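Local coordinates for protein SOXX (Paracoccus pantotrophus, PDB 2C1D) that is the monohaem c-type cytochrome subunit of the SoxXA complex, which initiates chemotrophic sulfur oxidation, and probably carries electrons through its haem, at residues B[12-17]-B[72-77]; B[45-50]-B[61-66]; B[93-98]-B[116-121]. All blocks are in the same frame, centred on the assembly; numbering follows the deposited sequence.

Overall arrangement
Haem c joins two of the three contacts. In contact 2 (45-50 with 61-66) His45 supplies one axial ligand of the iron, and in contact 3 (93-98 with 116-121) Phe94 packs against the porphyrin periphery; the other axial ligand, Met91, lies just before residues 93-98. The centres of contacts 2 and 3 are 23 Å apart, on opposite sides of the chain's centre. Contact 1 (12-17 with 72-77) ties the N-terminal part to helix 72-81, with the side chain of Gln74 about 8 Å from the haem. Contacts 1 and 2 touch where Leu75 CD2 lies 3.9 Å from Ala66 O, whereas contacts 1 and 3 come no nearer than about 7 Å between nearest atoms.

Contact 1 of 3, residues B[12-17]-B[72-77]; sequences EGAVEA and EAQLRG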
loop_
_atom_site.group_PDB
_atom_site.type_symbol
_atom_site.label_atom_id
_atom_site.label_comp_id
_atom_site.label_asym_id
_atom_site.label_seq_id
_atom_site.Cartn_x
_atom_site.Cartn_y
_atom_site.Cartn_z
ATOM N N GLU B 12 30.938 13.133 -5.499
ATOM C CA GLU B 12 30.133 12.790 -6.688
ATOM C C GLU B 12 29.542 11.377 -6.537
ATOM O O GLU B 12 29.550 10.570 -7.486
ATOM C CB GLU B 12 30.949 12.924 -7.995
ATOM C CG GLU B 12 31.587 14.299 -8.277
ATOM C CD GLU B 12 30.653 15.483 -8.025
ATOM O OE1 GLU B 12 31.097 16.473 -7.386
ATOM O OE2 GLU B 12 29.469 15.432 -8.460
ATOM N N GLY B 13 29.061 11.083 -5.322
ATOM C CA GLY B 13 28.472 9.796 -4.976
ATOM C C GLY B 13 29.436 8.687 -4.582
ATOM O O GLY B 13 29.014 7.720 -3.943
ATOM N N ALA B 14 30.708 8.807 -4.974
ATOM C CA ALA B 14 31.719 7.761 -4.784
ATOM C C ALA B 14 32.296 7.773 -3.372
ATOM O O ALA B 14 32.365 8.816 -2.725
ATOM C CB ALA B 14 32.861 7.905 -5.824
ATOM N N VAL B 15 32.686 6.599 -2.889
ATOM C CA VAL B 15 33.338 6.473 -1.584
ATOM C C VAL B 15 34.646 5.748 -1.808
ATOM O O VAL B 15 34.666 4.555 -2.066
ATOM C CB VAL B 15 32.448 5.710 -0.566
ATOM C CG1 VAL B 15 33.173 5.487 0.751
ATOM C CG2 VAL B 15 31.178 6.475 -0.346
ATOM N N GLU B 16 35.744 6.477 -1.713
ATOM C CA GLU B 16 37.045 5.951 -2.129
ATOM C C GLU B 16 37.598 4.918 -1.165
ATOM O O GLU B 16 38.224 3.964 -1.599
ATOM C CB GLU B 16 38.067 7.089 -2.315
ATOM C CG GLU B 16 37.737 8.020 -3.477
ATOM C CD GLU B 16 37.875 7.356 -4.842
ATOM O OE1 GLU B 16 37.069 7.698 -5.754
ATOM O OE2 GLU B 16 38.786 6.504 -5.012
ATOM N N ALA B 17 37.326 5.089 0.124
ATOM C CA ALA B 17 37.931 4.256 1.163
ATOM C C ALA B 17 36.989 3.127 1.647
ATOM O O ALA B 17 35.774 3.324 1.775
ATOM C CB ALA B 17 38.318 5.125 2.340
ATOM N N GLU B 72 34.837 0.317 -8.296
ATOM C CA GLU B 72 34.636 -0.085 -6.907
ATOM C C GLU B 72 34.118 1.060 -6.033
ATOM O O GLU B 72 33.144 0.880 -5.298
ATOM C CB GLU B 72 35.933 -0.650 -6.333
ATOM C CG GLU B 72 35.869 -1.068 -4.872
ATOM C CD GLU B 72 37.198 -1.581 -4.358
ATOM O OE1 GLU B 72 38.165 -1.653 -5.124
ATOM O OE2 GLU B 72 37.286 -1.895 -3.168
ATOM N N ALA B 73 34.738 2.234 -6.123
ATOM C CA ALA B 73 34.383 3.349 -5.246
ATOM C C ALA B 73 32.986 3.868 -5.531
ATOM O O ALA B 73 32.244 4.255 -4.629
ATOM C CB ALA B 73 35.387 4.494 -5.392
ATOM N N GLN B 74 32.639 3.927 -6.800
ATOM C CA GLN B 74 31.283 4.318 -7.164
ATOM C C GLN B 74 30.263 3.313 -6.612
ATOM O O GLN B 74 29.229 3.708 -6.107
ATOM C CB GLN B 74 31.174 4.458 -8.673
ATOM C CG GLN B 74 31.911 5.701 -9.138
ATOM C CD GLN B 74 32.064 5.821 -10.644
ATOM O OE1 GLN B 74 32.197 4.825 -11.368
ATOM N NE2 GLN B 74 32.068 7.057 -11.112
ATOM N N LEU B 75 30.573 2.024 -6.734
ATOM C CA LEU B 75 29.657 0.974 -6.325
ATOM C C LEU B 75 29.457 1.063 -4.817
ATOM O O LEU B 75 28.344 0.944 -4.349
ATOM C CB LEU B 75 30.158 -0.402 -6.760
ATOM C CG LEU B 75 30.178 -0.686 -8.272
ATOM C CD1 LEU B 75 30.965 -1.939 -8.578
ATOM C CD2 LEU B 75 28.765 -0.803 -8.838
ATOM N N ARG B 76 30.522 1.345 -4.062
ATOM C CA ARG B 76 30.414 1.468 -2.598
ATOM C C ARG B 76 29.457 2.577 -2.220
ATOM O O ARG B 76 28.567 2.404 -1.380
ATOM C CB ARG B 76 31.804 1.701 -1.983
ATOM C CG ARG B 76 31.852 2.000 -0.487
ATOM C CD ARG B 76 33.292 2.163 0.030
ATOM N NE ARG B 76 34.042 0.933 -0.186
ATOM C CZ ARG B 76 35.069 0.770 -1.023
ATOM N NH1 ARG B 76 35.541 1.753 -1.788
ATOM N NH2 ARG B 76 35.629 -0.417 -1.100
ATOM N N GLY B 77 29.628 3.726 -2.866
ATOM C CA GLY B 77 28.775 4.861 -2.611
ATOM C C GLY B 77 27.318 4.622 -3.000
ATOM O O GLY B 77 26.444 5.109 -2.324
HETATM O O HOH W 1 32.022 9.633 -9.431
#
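Val15 and Arg76 bring an irregular N-terminal segment against helix 72-81 of the cytochrome c fold, and their side chains cross at about a right angle. Two direct hydrogen bonds fix the backbone of Val15 at both its ends. Its N donates to Ala73 O at 3.0 Å, nearly straight at 175°. That carbonyl also takes the helical bond from Gly77 N, and the two donors reach it from opposite faces, so the chain docks without breaking the helix. Val15 O accepts from Arg76 NH1 at 2.9 Å and sits in the guanidinium plane.

Among the charged groups, Arg76 NH2 forms a salt bridge with Glu72 OE2, one turn earlier, while NE pairs with Glu126 of helix 122-133. With NH1 occupied by Val15, three partners thus fix the rotation of the guanidinium, and Ala17 lays its carbonyl over one face.

Apolar packing surrounds this centre. Val15 CG1, anti to its own N (chi1 176°), meets Arg76 CD at 3.4 Å, and CG2 rests on the backbone of Gly77. Ala73 CB touches Glu16 OE1. At Gly77 a side chain would collide with Gly13 O, which instead receives a CA-H...O contact from Gly77 CA at 3.2 Å. At the Glu12 end, Gln74 OE1 is bonded to Thr71 N, while Gln74 NE2 donates to a water at 3.1 Å that in turn donates to Glu12 O.

Contact 2 of 3, residues B[45-50]-B[61-66]; sequences HQIGAL and PPLDGA. With HEC (heme c), chain O.
His45 and Leu63 form the tightly packed end of this contact, against the haem. The imidazole NE2 coordinates the haem iron at 2.3 Å. With CG anti to the carbonyl carbon (chi1 -61°), the ring reaches the iron with Pro61 O over the face opposite the one that meets haem C1C. The side chain of Leu63 crosses that of His45 at about a right angle; its CG lies 3.7 Å from His45 CB, its CD2 packs 3.6 Å from haem CHB, and its CD1 meets Ile47 CD1 at 4.0 Å. Met33 of helix 26-33 touches both Ile47 and Leu63, extending this apolar layer.

Cys41, Cys44 and His45 are the CXXCH haem-attachment motif of c-type cytochromes: the cysteines hold the porphyrin covalently and the histidine is an axial ligand, with Met91 as the other. Just beyond the histidine, Leu63 N donates to Gln46 O at 3.0 Å, the donor lying almost on the extension of the C=O bond. This backbone bond is likely to help hold Leu63 beside the imidazole.

Farther from the haem the contact becomes polar and more open. Asp64 grips the type I turn from Ile47 to Leu50 with both carboxylate oxygens: OD1 accepts from Gly48 N at 2.7 Å through its syn lone pair, and OD2 accepts from Ala49 N at 2.8 Å. Gly48 and Ala49 are exposed here. A second exposed patch is formed by Pro62, whose ring lies alongside Gln46, with CG 3.6 Å from Gln46 OE1.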
loop_
_atom_site.group_PDB
_atom_site.type_symbol
_atom_site.label_atom_id
_atom_site.label_comp_id
_atom_site.label_asym_id
_atom_site.label_seq_id
_atom_site.Cartn_x
_atom_site.Cartn_y
_atom_site.Cartn_z
ATOM N N HIS B 45 15.754 -5.329 -8.682
ATOM C CA HIS B 45 16.684 -5.658 -9.780
ATOM C C HIS B 45 16.732 -7.134 -10.123
ATOM O O HIS B 45 16.830 -7.987 -9.244
ATOM C CB HIS B 45 18.148 -5.323 -9.423
ATOM C CG HIS B 45 18.420 -3.881 -9.125
ATOM N ND1 HIS B 45 17.527 -2.876 -9.386
ATOM C CD2 HIS B 45 19.495 -3.278 -8.573
ATOM C CE1 HIS B 45 18.042 -1.721 -9.004
ATOM N NE2 HIS B 45 19.225 -1.940 -8.488
ATOM N N GLN B 46 16.755 -7.432 -11.415
ATOM C CA GLN B 46 17.096 -8.767 -11.879
ATOM C C GLN B 46 18.612 -8.935 -11.788
ATOM O O GLN B 46 19.347 -7.971 -11.889
ATOM C CB GLN B 46 16.681 -8.958 -13.342
ATOM C CG GLN B 46 15.210 -9.272 -13.566
ATOM C CD GLN B 46 14.771 -9.064 -15.033
ATOM O OE1 GLN B 46 15.608 -8.776 -15.903
ATOM N NE2 GLN B 46 13.460 -9.205 -15.300
ATOM N N ILE B 47 19.057 -10.161 -11.573
ATOM C CA ILE B 47 20.465 -10.509 -11.632
ATOM C C ILE B 47 20.580 -11.776 -12.461
ATOM O O ILE B 47 20.362 -12.892 -11.973
ATOM C CB ILE B 47 21.065 -10.720 -10.221
ATOM C CG1 ILE B 47 20.717 -9.561 -9.283
ATOM C CG2 ILE B 47 22.577 -10.882 -10.332
ATOM C CD1 ILE B 47 21.245 -9.736 -7.878
ATOM N N GLY B 48 20.866 -11.603 -13.744
ATOM C CA GLY B 48 20.979 -12.732 -14.660
ATOM C C GLY B 48 22.012 -13.767 -14.256
ATOM O O GLY B 48 21.811 -14.964 -14.457
ATOM N N ALA B 49 23.094 -13.316 -13.639
ATOM C CA ALA B 49 24.129 -14.211 -13.135
ATOM C C ALA B 49 23.636 -15.128 -12.021
ATOM O O ALA B 49 24.301 -16.094 -11.685
ATOM C CB ALA B 49 25.324 -13.414 -12.653
ATOM N N LEU B 50 22.488 -14.830 -11.422
ATOM C CA LEU B 50 21.932 -15.707 -10.389
ATOM C C LEU B 50 20.572 -16.245 -10.869
ATOM O O LEU B 50 19.526 -15.721 -10.463
ATOM C CB LEU B 50 21.763 -14.919 -9.087
ATOM C CG LEU B 50 22.888 -14.700 -8.053
ATOM C CD1 LEU B 50 24.244 -15.158 -8.477
ATOM C CD2 LEU B 50 22.933 -13.246 -7.617
ATOM N N PRO B 61 16.775 -1.521 -13.923
ATOM C CA PRO B 61 17.518 -2.418 -14.818
ATOM C C PRO B 61 18.342 -3.501 -14.089
ATOM O O PRO B 61 18.728 -3.325 -12.914
ATOM C CB PRO B 61 18.440 -1.452 -15.591
ATOM C CG PRO B 61 17.703 -0.147 -15.585
ATOM C CD PRO B 61 17.093 -0.103 -14.177
ATOM N N PRO B 62 18.591 -4.618 -14.758
ATOM C CA PRO B 62 19.387 -5.691 -14.170
ATOM C C PRO B 62 20.752 -5.211 -13.703
ATOM O O PRO B 62 21.263 -4.201 -14.200
ATOM C CB PRO B 62 19.524 -6.703 -15.322
ATOM C CG PRO B 62 18.348 -6.450 -16.170
ATOM C CD PRO B 62 18.125 -4.972 -16.116
ATOM N N LEU B 63 21.314 -5.936 -12.747
ATOM C CA LEU B 63 22.598 -5.592 -12.160
ATOM C C LEU B 63 23.756 -6.159 -12.976
ATOM O O LEU B 63 24.910 -5.808 -12.743
ATOM C CB LEU B 63 22.670 -6.105 -10.715
ATOM C CG LEU B 63 21.854 -5.270 -9.738
ATOM C CD1 LEU B 63 22.011 -5.820 -8.307
ATOM C CD2 LEU B 63 22.297 -3.816 -9.847
ATOM N N ASP B 64 23.460 -7.026 -13.930
ATOM C CA ASP B 64 24.526 -7.592 -14.743
ATOM C C ASP B 64 25.227 -6.442 -15.442
ATOM O O ASP B 64 24.587 -5.483 -15.899
ATOM C CB ASP B 64 23.981 -8.611 -15.716
ATOM C CG ASP B 64 23.112 -9.627 -15.032
ATOM O OD1 ASP B 64 21.917 -9.312 -14.817
ATOM O OD2 ASP B 64 23.550 -10.735 -14.639
ATOM N N GLY B 65 26.554 -6.500 -15.433
ATOM C CA GLY B 65 27.368 -5.475 -16.065
ATOM C C GLY B 65 27.655 -4.263 -15.194
ATOM O O GLY B 65 28.344 -3.359 -15.639
ATOM N N ALA B 66 27.163 -4.206 -13.958
ATOM C CA ALA B 66 27.463 -3.027 -13.126
ATOM C C ALA B 66 28.967 -2.960 -12.792
ATOM O O ALA B 66 29.494 -1.896 -12.517
ATOM C CB ALA B 66 26.595 -2.990 -11.826
HETATM FE FE HEC O . 19.502 -0.486 -6.769
HETATM C CHA HEC O . 20.381 1.714 -9.223
HETATM C CHB HEC O . 22.602 -1.843 -6.821
HETATM C CHC HEC O . 18.662 -2.451 -4.142
HETATM C CHD HEC O . 16.211 0.577 -6.960
HETATM N NA HEC O . 21.196 -0.108 -7.815
HETATM C C1A HEC O . 21.324 0.806 -8.818
HETATM C C2A HEC O . 22.651 0.660 -9.375
HETATM C C3A HEC O . 23.279 -0.333 -8.714
HETATM C C4A HEC O . 22.355 -0.824 -7.708
HETATM C CMA HEC O . 24.696 -0.906 -8.901
HETATM C CAA HEC O . 23.172 1.540 -10.512
HETATM C CBA HEC O . 22.451 1.255 -11.823
HETATM C CGA HEC O . 23.154 0.095 -12.417
HETATM O O1A HEC O . 24.331 0.288 -12.795
HETATM O O2A HEC O . 22.571 -1.011 -12.511
HETATM N NB HEC O . 20.427 -1.884 -5.720
HETATM C C1B HEC O . 21.749 -2.253 -5.842
HETATM C C2B HEC O . 22.097 -3.141 -4.745
HETATM C C3B HEC O . 21.001 -3.327 -4.005
HETATM C C4B HEC O . 19.946 -2.525 -4.600
HETATM C CMB HEC O . 23.471 -3.804 -4.567
HETATM C CAB HEC O . 20.906 -4.201 -2.720
HETATM C CBB HEC O . 21.862 -3.836 -1.798
HETATM N NC HEC O . 17.728 -0.895 -5.724
HETATM C C1C HEC O . 17.630 -1.734 -4.671
HETATM C C2C HEC O . 16.223 -1.795 -4.280
HETATM C C3C HEC O . 15.565 -0.844 -4.962
HETATM C C4C HEC O . 16.497 -0.338 -5.965
HETATM C CMC HEC O . 15.708 -2.500 -3.015
HETATM C CAC HEC O . 14.043 -0.452 -4.908
HETATM C CBC HEC O . 13.479 -0.099 -3.744
HETATM N ND HEC O . 18.451 0.949 -7.898
HETATM C C1D HEC O . 17.086 1.194 -7.834
HETATM C C2D HEC O . 16.748 2.197 -8.819
HETATM C C3D HEC O . 18.065 2.545 -9.524
HETATM C C4D HEC O . 19.050 1.712 -8.891
HETATM C CMD HEC O . 15.351 2.806 -9.122
HETATM C CAD HEC O . 18.322 3.545 -10.689
HETATM C CBD HEC O . 18.679 4.900 -10.081
HETATM C CGD HEC O . 17.768 6.005 -10.574
HETATM O O1D HEC O . 16.854 6.445 -9.797
HETATM O O2D HEC O . 17.982 6.420 -11.754
#

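Contact 3 of 3, residues B[93-98]-B[116-121]; sequences AFYKVD and LAPILN. With HEC (heme c), chain O.
Phe94 and Leu120, and then Val97 and Leu116, link the two irregular segments by backbone hydrogen bonds, Leu120 N to Phe94 O at 3.0 Å and Leu116 N to Val97 O at 2.9 Å, both donors in the plane of the carbonyl they meet. Between these bonds a water bridges Lys96 N and Ile119 N, accepting from both.

Phe94 carries the haem side. One face of its ring is turned to haem CBB, 3.7 Å from CE1 and displaced from the ring centre. Ring atom CD2 meets Ile119 CG2 at 3.7 Å and Leu120 CD1 at 3.8 Å; the Leu120 side chain runs alongside Phe94, pointing the same way, while that of Ile119 slants across it. An alanine at Phe94 is likely to open a gap between the haem CBB carbon and these two aliphatic side chains, depriving both of their aromatic partner.

In this cytochrome c fold, the loop that follows the axial ligand Met91 is thereby joined to the lead-in of the C-terminal helix 122-133, with Asn121 as its N-cap; Ile125 of that helix touches both Phe94 and Leu120. Beyond, Tyr95 CG is anti to the backbone N (chi1 -156°), laying the ring beside Pro118, where CD1 comes 4.0 Å from Pro118 CB. Leu120 O sits at the edge of the same ring, and the phenol hydroxyl is hydrogen-bonded to Thr3 O. On the outer side the SOXA chain closes over the loop: its Glu177 forms a salt bridge with Lys96 NZ, and its Gln175 NE2 is hydrogen-bonded to Lys96 O and Ala117 O.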
loop_
_atom_site.group_PDB
_atom_site.type_symbol
_atom_site.label_atom_id
_atom_site.label_comp_id
_atom_site.label_asym_id
_atom_site.label_seq_id
_atom_site.Cartn_x
_atom_site.Cartn_y
_atom_site.Cartn_z
ATOM N N ALA B 93 18.802 3.812 0.964
ATOM C CA ALA B 93 20.196 3.887 1.392
ATOM C C ALA B 93 20.410 2.782 2.382
ATOM O O ALA B 93 19.668 2.671 3.360
ATOM C CB ALA B 93 20.497 5.226 2.036
ATOM N N PHE B 94 21.416 1.961 2.124
ATOM C CA PHE B 94 21.690 0.815 2.986
ATOM C C PHE B 94 22.633 1.102 4.147
ATOM O O PHE B 94 22.756 0.278 5.042
ATOM C CB PHE B 94 22.146 -0.357 2.134
ATOM C CG PHE B 94 21.027 -0.953 1.326
ATOM C CD1 PHE B 94 20.777 -0.526 0.040
ATOM C CD2 PHE B 94 20.204 -1.928 1.873
ATOM C CE1 PHE B 94 19.706 -1.076 -0.704
ATOM C CE2 PHE B 94 19.151 -2.486 1.129
ATOM C CZ PHE B 94 18.917 -2.050 -0.155
ATOM N N TYR B 95 23.206 2.303 4.188
ATOM C CA TYR B 95 24.136 2.693 5.255
ATOM C C TYR B 95 23.803 4.098 5.760
ATOM O O TYR B 95 24.628 5.010 5.719
ATOM C CB TYR B 95 25.588 2.592 4.747
ATOM C CG TYR B 95 26.621 2.395 5.829
ATOM C CD1 TYR B 95 26.592 1.271 6.661
ATOM C CD2 TYR B 95 27.649 3.322 6.021
ATOM C CE1 TYR B 95 27.556 1.080 7.668
ATOM C CE2 TYR B 95 28.626 3.118 7.003
ATOM C CZ TYR B 95 28.577 1.991 7.812
ATOM O OH TYR B 95 29.524 1.804 8.787
ATOM N N LYS B 96 22.566 4.256 6.227
ATOM C CA LYS B 96 22.017 5.540 6.632
ATOM C C LYS B 96 21.231 5.342 7.900
ATOM O O LYS B 96 20.500 4.361 8.049
ATOM C CB LYS B 96 21.092 6.117 5.558
ATOM C CG LYS B 96 20.597 7.525 5.844
ATOM C CD LYS B 96 19.811 8.081 4.647
ATOM C CE LYS B 96 19.182 9.447 4.926
ATOM N NZ LYS B 96 18.642 10.034 3.657
ATOM N N VAL B 97 21.389 6.264 8.834
ATOM C CA VAL B 97 20.871 6.041 10.173
ATOM C C VAL B 97 19.959 7.131 10.693
ATOM O O VAL B 97 19.314 6.956 11.718
ATOM C CB VAL B 97 22.024 5.826 11.177
ATOM C CG1 VAL B 97 22.803 4.572 10.833
ATOM C CG2 VAL B 97 22.936 7.055 11.229
ATOM N N ASP B 98 19.865 8.249 9.991
ATOM C CA ASP B 98 19.004 9.329 10.463
ATOM C C ASP B 98 18.545 10.226 9.321
ATOM O O ASP B 98 18.921 10.017 8.165
ATOM C CB ASP B 98 19.703 10.119 11.589
ATOM C CG ASP B 98 20.897 10.964 11.101
ATOM O OD1 ASP B 98 21.326 10.859 9.933
ATOM O OD2 ASP B 98 21.478 11.779 11.844
ATOM N N LEU B 116 19.285 5.122 13.956
ATOM C CA LEU B 116 18.921 3.735 13.739
ATOM C C LEU B 116 20.142 2.890 13.403
ATOM O O LEU B 116 21.151 3.406 12.885
ATOM C CB LEU B 116 17.970 3.663 12.544
ATOM C CG LEU B 116 16.451 3.681 12.728
ATOM C CD1 LEU B 116 15.965 4.346 14.001
ATOM C CD2 LEU B 116 15.758 4.232 11.486
ATOM N N ALA B 117 20.045 1.584 13.620
ATOM C CA ALA B 117 20.962 0.672 12.939
ATOM C C ALA B 117 20.799 0.849 11.427
ATOM O O ALA B 117 19.664 0.937 10.927
ATOM C CB ALA B 117 20.677 -0.778 13.310
ATOM N N PRO B 118 21.897 0.846 10.682
ATOM C CA PRO B 118 21.787 0.892 9.221
ATOM C C PRO B 118 21.216 -0.438 8.739
ATOM O O PRO B 118 21.320 -1.442 9.459
ATOM C CB PRO B 118 23.234 1.061 8.765
ATOM C CG PRO B 118 24.035 0.412 9.837
ATOM C CD PRO B 118 23.302 0.739 11.116
ATOM N N ILE B 119 20.601 -0.452 7.564
ATOM C CA ILE B 119 19.979 -1.683 7.083
ATOM C C ILE B 119 21.036 -2.782 6.885
ATOM O O ILE B 119 20.835 -3.934 7.242
ATOM C CB ILE B 119 19.159 -1.418 5.781
ATOM C CG1 ILE B 119 18.022 -0.408 6.069
ATOM C CG2 ILE B 119 18.647 -2.765 5.179
ATOM C CD1 ILE B 119 17.432 0.217 4.807
ATOM N N LEU B 120 22.161 -2.420 6.296
ATOM C CA LEU B 120 23.303 -3.306 6.209
ATOM C C LEU B 120 24.468 -2.763 7.053
ATOM O O LEU B 120 24.668 -1.558 7.127
ATOM C CB LEU B 120 23.724 -3.414 4.753
ATOM C CG LEU B 120 22.720 -4.070 3.792
ATOM C CD1 LEU B 120 23.284 -4.028 2.369
ATOM C CD2 LEU B 120 22.454 -5.488 4.190
ATOM N N ASN B 121 25.243 -3.641 7.686
ATOM C CA ASN B 121 26.445 -3.181 8.389
ATOM C C ASN B 121 27.588 -2.922 7.378
ATOM O O ASN B 121 27.441 -3.193 6.200
ATOM C CB ASN B 121 26.819 -4.116 9.560
ATOM C CG ASN B 121 27.241 -5.510 9.126
ATOM O OD1 ASN B 121 26.858 -6.541 9.739
ATOM N ND2 ASN B 121 28.060 -5.567 8.113
HETATM FE FE HEC O . 19.502 -0.486 -6.769
HETATM C CHA HEC O . 20.381 1.714 -9.223
HETATM C CHB HEC O . 22.602 -1.843 -6.821
HETATM C CHC HEC O . 18.662 -2.451 -4.142
HETATM C CHD HEC O . 16.211 0.577 -6.960
HETATM N NA HEC O . 21.196 -0.108 -7.815
HETATM C C1A HEC O . 21.324 0.806 -8.818
HETATM C C2A HEC O . 22.651 0.660 -9.375
HETATM C C3A HEC O . 23.279 -0.333 -8.714
HETATM C C4A HEC O . 22.355 -0.824 -7.708
HETATM C CMA HEC O . 24.696 -0.906 -8.901
HETATM C CAA HEC O . 23.172 1.540 -10.512
HETATM C CBA HEC O . 22.451 1.255 -11.823
HETATM C CGA HEC O . 23.154 0.095 -12.417
HETATM O O1A HEC O . 24.331 0.288 -12.795
HETATM O O2A HEC O . 22.571 -1.011 -12.511
HETATM N NB HEC O . 20.427 -1.884 -5.720
HETATM C C1B HEC O . 21.749 -2.253 -5.842
HETATM C C2B HEC O . 22.097 -3.141 -4.745
HETATM C C3B HEC O . 21.001 -3.327 -4.005
HETATM C C4B HEC O . 19.946 -2.525 -4.600
HETATM C CMB HEC O . 23.471 -3.804 -4.567
HETATM C CAB HEC O . 20.906 -4.201 -2.720
HETATM C CBB HEC O . 21.862 -3.836 -1.798
HETATM N NC HEC O . 17.728 -0.895 -5.724
HETATM C C1C HEC O . 17.630 -1.734 -4.671
HETATM C C2C HEC O . 16.223 -1.795 -4.280
HETATM C C3C HEC O . 15.565 -0.844 -4.962
HETATM C C4C HEC O . 16.497 -0.338 -5.965
HETATM C CMC HEC O . 15.708 -2.500 -3.015
HETATM C CAC HEC O . 14.043 -0.452 -4.908
HETATM C CBC HEC O . 13.479 -0.099 -3.744
HETATM N ND HEC O . 18.451 0.949 -7.898
HETATM C C1D HEC O . 17.086 1.194 -7.834
HETATM C C2D HEC O . 16.748 2.197 -8.819
HETATM C C3D HEC O . 18.065 2.545 -9.524
HETATM C C4D HEC O . 19.050 1.712 -8.891
HETATM C CMD HEC O . 15.351 2.806 -9.122
HETATM C CAD HEC O . 18.322 3.545 -10.689
HETATM C CBD HEC O . 18.679 4.900 -10.081
HETATM C CGD HEC O . 17.768 6.005 -10.574
HETATM O O1D HEC O . 16.854 6.445 -9.797
HETATM O O2D HEC O . 17.982 6.420 -11.754
HETATM O O HOH W 2 20.305 2.147 6.191
#